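Local coordinates for protein processed glycerol phosphate lipoteichoic acid synthase 2 (Bacillus subtilis, PDB 2W8D) that belongs to the lipoteichoic acid synthases and has a sulfatase-type domain of the alkaline phosphatase clan that holds a magnesium ion, at residues A127-N132 with K150-A155; P173-S178 with T191-L196. One frame throughout, in Å; residues are numbered along the deposited sequence.

Contact 1 of 2, residues A127-N132 with K150-A155; sequences ATFHGN and KFFDSA
Thr128 and Phe152 are joined backbone to backbone, Phe152 N giving to Thr128 O at 2.8 Å, in the middle of a parallel strand pair. On either side, Thr128 N gives to Lys150 O at 2.9 Å and His130 N to Phe152 O at 3.1 Å. Past the strands, Ser154 N meets Asn132 O at 3.1 Å from well above the carbonyl plane (63° out of it), a bond that carries the pairing of the two segments past the strands. Asp153 OD1 takes the Ala155 N-H in an Asx turn, and its OD2 is held by Gln134 N.

Aromatic packing marks both faces. On one, Phe129 and Phe152 point the same way side by side, each CG anti to its own carbonyl carbon. Their planes are 18° apart and slid so far that overlap is slight: Phe152 CD2 sits over the Phe129 face, 3.3 Å from Phe129 CE1. Phe152 CE2 also reaches Ala127 CB. On the other face, Phe151 runs alongside Thr128, its CE1 4.0 Å from Thr128 CG2, with His130 CB at the ring edge.

These are the two parallel strands of a beta-alpha-beta crossover, strand 125-130, helix 139-145 and strand 150-152. Regular backbone bonding joins the strands, whereas the side chains add mainly apolar packing on both faces.

Contact 2 of 2, residues P173-S178 with T191-L196; sequences PFFKES and TKFITL
Phe174 begins the contact from helix 171-183, reaching across to Phe193 on strand 189-194. Its CG is anti to the backbone N (chi1 157°), and Phe174 CZ at the far end of the ring lies 3.8 Å from Phe193 CD1. The same CZ comes within 4.2 Å of Ile194 O.

Phe175 follows with its CG anti to the carbonyl carbon, and the end of its ring swings back to the strand. Phe175 CE1 is 3.7 Å from Phe193 CD1, the same carbon that Phe174 touches, so two rings from successive helix residues converge on one corner of a third. The Phe175 and Phe193 planes are inclined at 32°, with centroids 5.9 Å apart, an oblique pairing. Farther round the Phe175 ring, CZ packs 3.7 Å from Thr195 CG2; the hydroxyl of Thr195 is occupied elsewhere, by Ser38 O and Glu40 N. Phe174 CE2 lies over the rim of one Phe175 face, bringing these two helix rings into contact with each other as well.

The arrangement is helix-on-sheet packing in the alpha/beta core of the sulfatase-type fold: the axes of 173-178 and 191-194 come within 10.6 Å, their directions at 154°. Helix 219-244 packs on Phe175 too, through Ser234, Ile235 and Gln237.

One turn beyond Phe174, Ser178 approaches Phe193 in the plane of its ring, with Ser178 CB 3.5 Å from Phe193 CE1. Ser178 OG turns back to Phe174 O at 2.8 Å, while Ser178 N reaches that oxygen from the opposite face of its plane. The hydroxyl also pairs with Tyr157 OH, so this buried polar group has partners on its own helix and in the loop beside it.

Contact 1 closes before contact 2 opens along the chain, and their centres are about 8 Å apart. They share one mixed sheet, in which strand 125-130 lies between strands 150-152 and 189-194; helix 171-183 comes after strand 150-152 and packs against the sheet. The two contacts touch directly: Phe129 N lies 2.6 Å from Lys192 O and His130 ND1 2.9 Å from Ile194 O, both probable hydrogen bonds. Phe129 stacks on Phe193 and also meets Phe174 and Ser178, so the aromatic packing is continuous from strand 150-152 to the helix. The side chains of His130 and Ile194 come within about 8 and 7 Å of the magnesium ion, placing these strand ends near the metal site.

Contact 1 of 2, residues A127-N132 with K150-A155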
loop_
_atom_site.group_PDB
_atom_site.type_symbol
_atom_site.label_atom_id
_atom_site.label_comp_id
_atom_site.label_asym_id
_atom_site.label_seq_id
_atom_site.Cartn_x
_atom_site.Cartn_y
_atom_site.Cartn_z
ATOM N N ALA A 127 6.655 4.882 -14.053
ATOM C CA ALA A 127 5.675 5.971 -14.217
ATOM C C ALA A 127 4.557 5.909 -13.165
ATOM O O ALA A 127 4.105 4.824 -12.810
ATOM C CB ALA A 127 5.061 5.931 -15.626
ATOM N N THR A 128 4.094 7.072 -12.688
ATOM C CA THR A 128 2.892 7.125 -11.867
ATOM C C THR A 128 1.737 7.662 -12.690
ATOM O O THR A 128 1.950 8.544 -13.521
ATOM C CB THR A 128 3.103 8.048 -10.669
ATOM O OG1 THR A 128 4.164 7.520 -9.862
ATOM C CG2 THR A 128 1.816 8.185 -9.852
ATOM N N PHE A 129 0.525 7.134 -12.457
ATOM C CA PHE A 129 -0.696 7.661 -13.057
ATOM C C PHE A 129 -1.590 8.190 -11.964
ATOM O O PHE A 129 -1.771 7.544 -10.941
ATOM C CB PHE A 129 -1.428 6.566 -13.828
ATOM C CG PHE A 129 -0.630 6.003 -14.961
ATOM C CD1 PHE A 129 -0.853 6.434 -16.269
ATOM C CD2 PHE A 129 0.387 5.080 -14.721
ATOM C CE1 PHE A 129 -0.096 5.936 -17.307
ATOM C CE2 PHE A 129 1.154 4.571 -15.772
ATOM C CZ PHE A 129 0.913 5.003 -17.060
ATOM N N HIS A 130 -2.175 9.352 -12.161
ATOM C CA HIS A 130 -3.036 9.919 -11.142
ATOM C C HIS A 130 -3.820 11.066 -11.741
ATOM O O HIS A 130 -3.271 11.890 -12.471
ATOM C CB HIS A 130 -2.178 10.413 -9.999
ATOM C CG HIS A 130 -2.951 10.923 -8.834
ATOM N ND1 HIS A 130 -3.863 10.147 -8.148
ATOM C CD2 HIS A 130 -2.943 12.127 -8.226
ATOM C CE1 HIS A 130 -4.388 10.859 -7.169
ATOM N NE2 HIS A 130 -3.841 12.060 -7.192
ATOM N N GLY A 131 -5.117 11.105 -11.451
ATOM C CA GLY A 131 -6.011 12.071 -12.085
ATOM C C GLY A 131 -6.130 13.379 -11.335
ATOM O O GLY A 131 -7.226 13.890 -11.195
ATOM N N ASN A 132 -5.015 13.915 -10.848
ATOM C CA ASN A 132 -5.012 15.164 -10.086
ATOM C C ASN A 132 -3.673 15.849 -10.330
ATOM O O ASN A 132 -2.762 15.216 -10.845
ATOM C CB ASN A 132 -5.236 14.900 -8.584
ATOM C CG ASN A 132 -5.494 16.200 -7.764
ATOM O OD1 ASN A 132 -5.680 17.276 -8.317
ATOM N ND2 ASN A 132 -5.505 16.078 -6.447
ATOM N N LYS A 150 8.512 8.949 -15.069
ATOM C CA LYS A 150 7.386 9.665 -15.662
ATOM C C LYS A 150 6.207 9.871 -14.706
ATOM O O LYS A 150 5.851 8.992 -13.925
ATOM C CB LYS A 150 6.908 8.953 -16.930
ATOM C CG LYS A 150 7.895 8.900 -18.104
ATOM C CD LYS A 150 7.418 7.827 -19.065
ATOM C CE LYS A 150 8.386 7.532 -20.202
ATOM N NZ LYS A 150 8.526 8.712 -21.097
ATOM N N PHE A 151 5.586 11.042 -14.790
ATOM C CA PHE A 151 4.438 11.327 -13.963
ATOM C C PHE A 151 3.247 11.727 -14.829
ATOM O O PHE A 151 3.165 12.842 -15.272
ATOM C CB PHE A 151 4.800 12.412 -12.917
ATOM C CG PHE A 151 3.778 12.573 -11.807
ATOM C CD1 PHE A 151 2.553 11.899 -11.852
ATOM C CD2 PHE A 151 4.038 13.414 -10.733
ATOM C CE1 PHE A 151 1.602 12.038 -10.833
ATOM C CE2 PHE A 151 3.080 13.572 -9.693
ATOM C CZ PHE A 151 1.863 12.883 -9.752
ATOM N N PHE A 152 2.319 10.802 -15.071
ATOM C CA PHE A 152 1.103 11.120 -15.827
ATOM C C PHE A 152 0.047 11.705 -14.912
ATOM O O PHE A 152 -0.825 10.987 -14.436
ATOM C CB PHE A 152 0.554 9.891 -16.570
ATOM C CG PHE A 152 1.458 9.398 -17.671
ATOM C CD1 PHE A 152 1.548 10.082 -18.871
ATOM C CD2 PHE A 152 2.243 8.267 -17.488
ATOM C CE1 PHE A 152 2.411 9.650 -19.909
ATOM C CE2 PHE A 152 3.100 7.819 -18.502
ATOM C CZ PHE A 152 3.196 8.526 -19.712
ATOM N N ASP A 153 0.117 13.006 -14.655
ATOM C CA ASP A 153 -0.877 13.627 -13.785
ATOM C C ASP A 153 -2.115 14.095 -14.582
ATOM O O ASP A 153 -2.309 13.699 -15.753
ATOM C CB ASP A 153 -0.267 14.764 -12.950
ATOM C CG ASP A 153 0.070 15.980 -13.794
ATOM O OD1 ASP A 153 -0.071 15.926 -15.049
ATOM O OD2 ASP A 153 0.481 16.997 -13.198
ATOM N N SER A 154 -2.942 14.919 -13.932
ATOM C CA SER A 154 -4.192 15.425 -14.498
ATOM C C SER A 154 -4.041 16.169 -15.822
ATOM O O SER A 154 -5.010 16.297 -16.560
ATOM C CB SER A 154 -4.994 16.265 -13.480
ATOM O OG SER A 154 -4.377 17.506 -13.186
ATOM N N ALA A 155 -2.845 16.642 -16.144
ATOM C CA ALA A 155 -2.644 17.304 -17.445
ATOM C C ALA A 155 -2.887 16.332 -18.618
ATOM O O ALA A 155 -3.156 16.762 -19.727
ATOM C CB ALA A 155 -1.248 17.957 -17.540
#

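Contact 2 of 2, residues P173-S178 with T191-L196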
loop_
_atom_site.group_PDB
_atom_site.type_symbol
_atom_site.label_atom_id
_atom_site.label_comp_id
_atom_site.label_asym_id
_atom_site.label_seq_id
_atom_site.Cartn_x
_atom_site.Cartn_y
_atom_site.Cartn_z
ATOM N N PRO A 173 -13.205 6.640 -15.954
ATOM C CA PRO A 173 -12.484 7.283 -17.078
ATOM C C PRO A 173 -10.971 7.431 -16.855
ATOM O O PRO A 173 -10.208 7.447 -17.814
ATOM C CB PRO A 173 -13.146 8.660 -17.205
ATOM C CG PRO A 173 -13.803 8.887 -15.883
ATOM C CD PRO A 173 -14.190 7.548 -15.346
ATOM N N PHE A 174 -10.537 7.533 -15.599
ATOM C CA PHE A 174 -9.109 7.594 -15.322
ATOM C C PHE A 174 -8.447 6.309 -15.827
ATOM O O PHE A 174 -7.454 6.371 -16.531
ATOM C CB PHE A 174 -8.842 7.849 -13.833
ATOM C CG PHE A 174 -7.503 7.396 -13.370
ATOM C CD1 PHE A 174 -6.367 8.109 -13.688
ATOM C CD2 PHE A 174 -7.379 6.237 -12.616
ATOM C CE1 PHE A 174 -5.119 7.684 -13.253
ATOM C CE2 PHE A 174 -6.133 5.803 -12.184
ATOM C CZ PHE A 174 -5.005 6.531 -12.503
ATOM N N PHE A 175 -9.018 5.152 -15.511
ATOM C CA PHE A 175 -8.480 3.889 -16.031
ATOM C C PHE A 175 -8.564 3.692 -17.554
ATOM O O PHE A 175 -7.641 3.128 -18.140
ATOM C CB PHE A 175 -9.067 2.687 -15.309
ATOM C CG PHE A 175 -8.482 2.446 -13.957
ATOM C CD1 PHE A 175 -7.119 2.239 -13.801
ATOM C CD2 PHE A 175 -9.312 2.398 -12.816
ATOM C CE1 PHE A 175 -6.588 1.994 -12.540
ATOM C CE2 PHE A 175 -8.801 2.146 -11.587
ATOM C CZ PHE A 175 -7.433 1.963 -11.421
ATOM N N LYS A 176 -9.639 4.153 -18.194
ATOM C CA LYS A 176 -9.752 4.064 -19.639
ATOM C C LYS A 176 -8.637 4.820 -20.346
ATOM O O LYS A 176 -7.937 4.270 -21.194
ATOM C CB LYS A 176 -11.083 4.663 -20.102
ATOM C CG LYS A 176 -12.065 3.683 -20.739
ATOM C CD LYS A 176 -11.464 2.908 -21.903
ATOM C CE LYS A 176 -12.404 1.743 -22.246
ATOM N NZ LYS A 176 -12.439 0.720 -21.163
ATOM N N GLU A 177 -8.515 6.096 -19.981
ATOM C CA GLU A 177 -7.545 7.039 -20.534
ATOM C C GLU A 177 -6.077 6.673 -20.271
ATOM O O GLU A 177 -5.199 6.982 -21.087
ATOM C CB GLU A 177 -7.876 8.463 -20.068
ATOM C CG GLU A 177 -8.917 9.128 -20.986
ATOM C CD GLU A 177 -9.645 10.301 -20.340
ATOM O OE1 GLU A 177 -9.073 11.407 -20.287
ATOM O OE2 GLU A 177 -10.810 10.122 -19.924
ATOM N N SER A 178 -5.831 5.977 -19.163
ATOM C CA SER A 178 -4.492 5.488 -18.851
ATOM C C SER A 178 -3.977 4.374 -19.776
ATOM O O SER A 178 -2.763 4.204 -19.895
ATOM C CB SER A 178 -4.398 5.027 -17.393
ATOM O OG SER A 178 -4.709 6.078 -16.493
ATOM N N THR A 191 4.931 0.673 -12.540
ATOM C CA THR A 191 3.910 1.722 -12.625
ATOM C C THR A 191 3.001 1.753 -11.419
ATOM O O THR A 191 2.771 0.711 -10.792
ATOM C CB THR A 191 3.001 1.557 -13.859
ATOM O OG1 THR A 191 2.493 0.220 -13.910
ATOM C CG2 THR A 191 3.777 1.826 -15.098
ATOM N N LYS A 192 2.502 2.954 -11.100
ATOM C CA LYS A 192 1.631 3.174 -9.957
ATOM C C LYS A 192 0.364 3.864 -10.402
ATOM O O LYS A 192 0.434 4.941 -11.013
ATOM C CB LYS A 192 2.306 4.058 -8.894
ATOM C CG LYS A 192 3.499 3.430 -8.149
ATOM C CD LYS A 192 4.625 4.488 -7.895
ATOM C CE LYS A 192 4.097 5.714 -7.192
ATOM N NZ LYS A 192 3.385 5.312 -5.922
ATOM N N PHE A 193 -0.784 3.258 -10.079
ATOM C CA PHE A 193 -2.075 3.882 -10.312
ATOM C C PHE A 193 -2.731 4.326 -9.002
ATOM O O PHE A 193 -3.082 3.496 -8.145
ATOM C CB PHE A 193 -2.984 2.909 -11.062
ATOM C CG PHE A 193 -2.590 2.698 -12.503
ATOM C CD1 PHE A 193 -3.274 3.337 -13.512
ATOM C CD2 PHE A 193 -1.529 1.863 -12.838
ATOM C CE1 PHE A 193 -2.902 3.148 -14.850
ATOM C CE2 PHE A 193 -1.171 1.658 -14.133
ATOM C CZ PHE A 193 -1.855 2.296 -15.166
ATOM N N ILE A 194 -2.864 5.637 -8.818
ATOM C CA ILE A 194 -3.432 6.154 -7.571
ATOM C C ILE A 194 -4.886 6.564 -7.800
ATOM O O ILE A 194 -5.153 7.588 -8.443
ATOM C CB ILE A 194 -2.622 7.350 -6.987
ATOM C CG1 ILE A 194 -1.097 7.127 -7.102
ATOM C CG2 ILE A 194 -3.122 7.694 -5.510
ATOM C CD1 ILE A 194 -0.529 5.958 -6.291
ATOM N N THR A 195 -5.815 5.749 -7.300
ATOM C CA THR A 195 -7.246 5.998 -7.478
ATOM C C THR A 195 -7.648 7.162 -6.589
ATOM O O THR A 195 -6.937 7.474 -5.658
ATOM C CB THR A 195 -8.120 4.735 -7.179
ATOM O OG1 THR A 195 -8.037 4.346 -5.780
ATOM C CG2 THR A 195 -7.682 3.589 -8.071
ATOM N N LEU A 196 -8.810 7.751 -6.865
ATOM C CA LEU A 196 -9.329 8.967 -6.228
ATOM C C LEU A 196 -10.762 8.901 -5.707
ATOM O O LEU A 196 -11.109 9.656 -4.780
ATOM C CB LEU A 196 -9.341 10.099 -7.260
ATOM C CG LEU A 196 -8.041 10.887 -7.307
ATOM C CD1 LEU A 196 -8.074 11.940 -8.390
ATOM C CD2 LEU A 196 -7.709 11.471 -5.908
#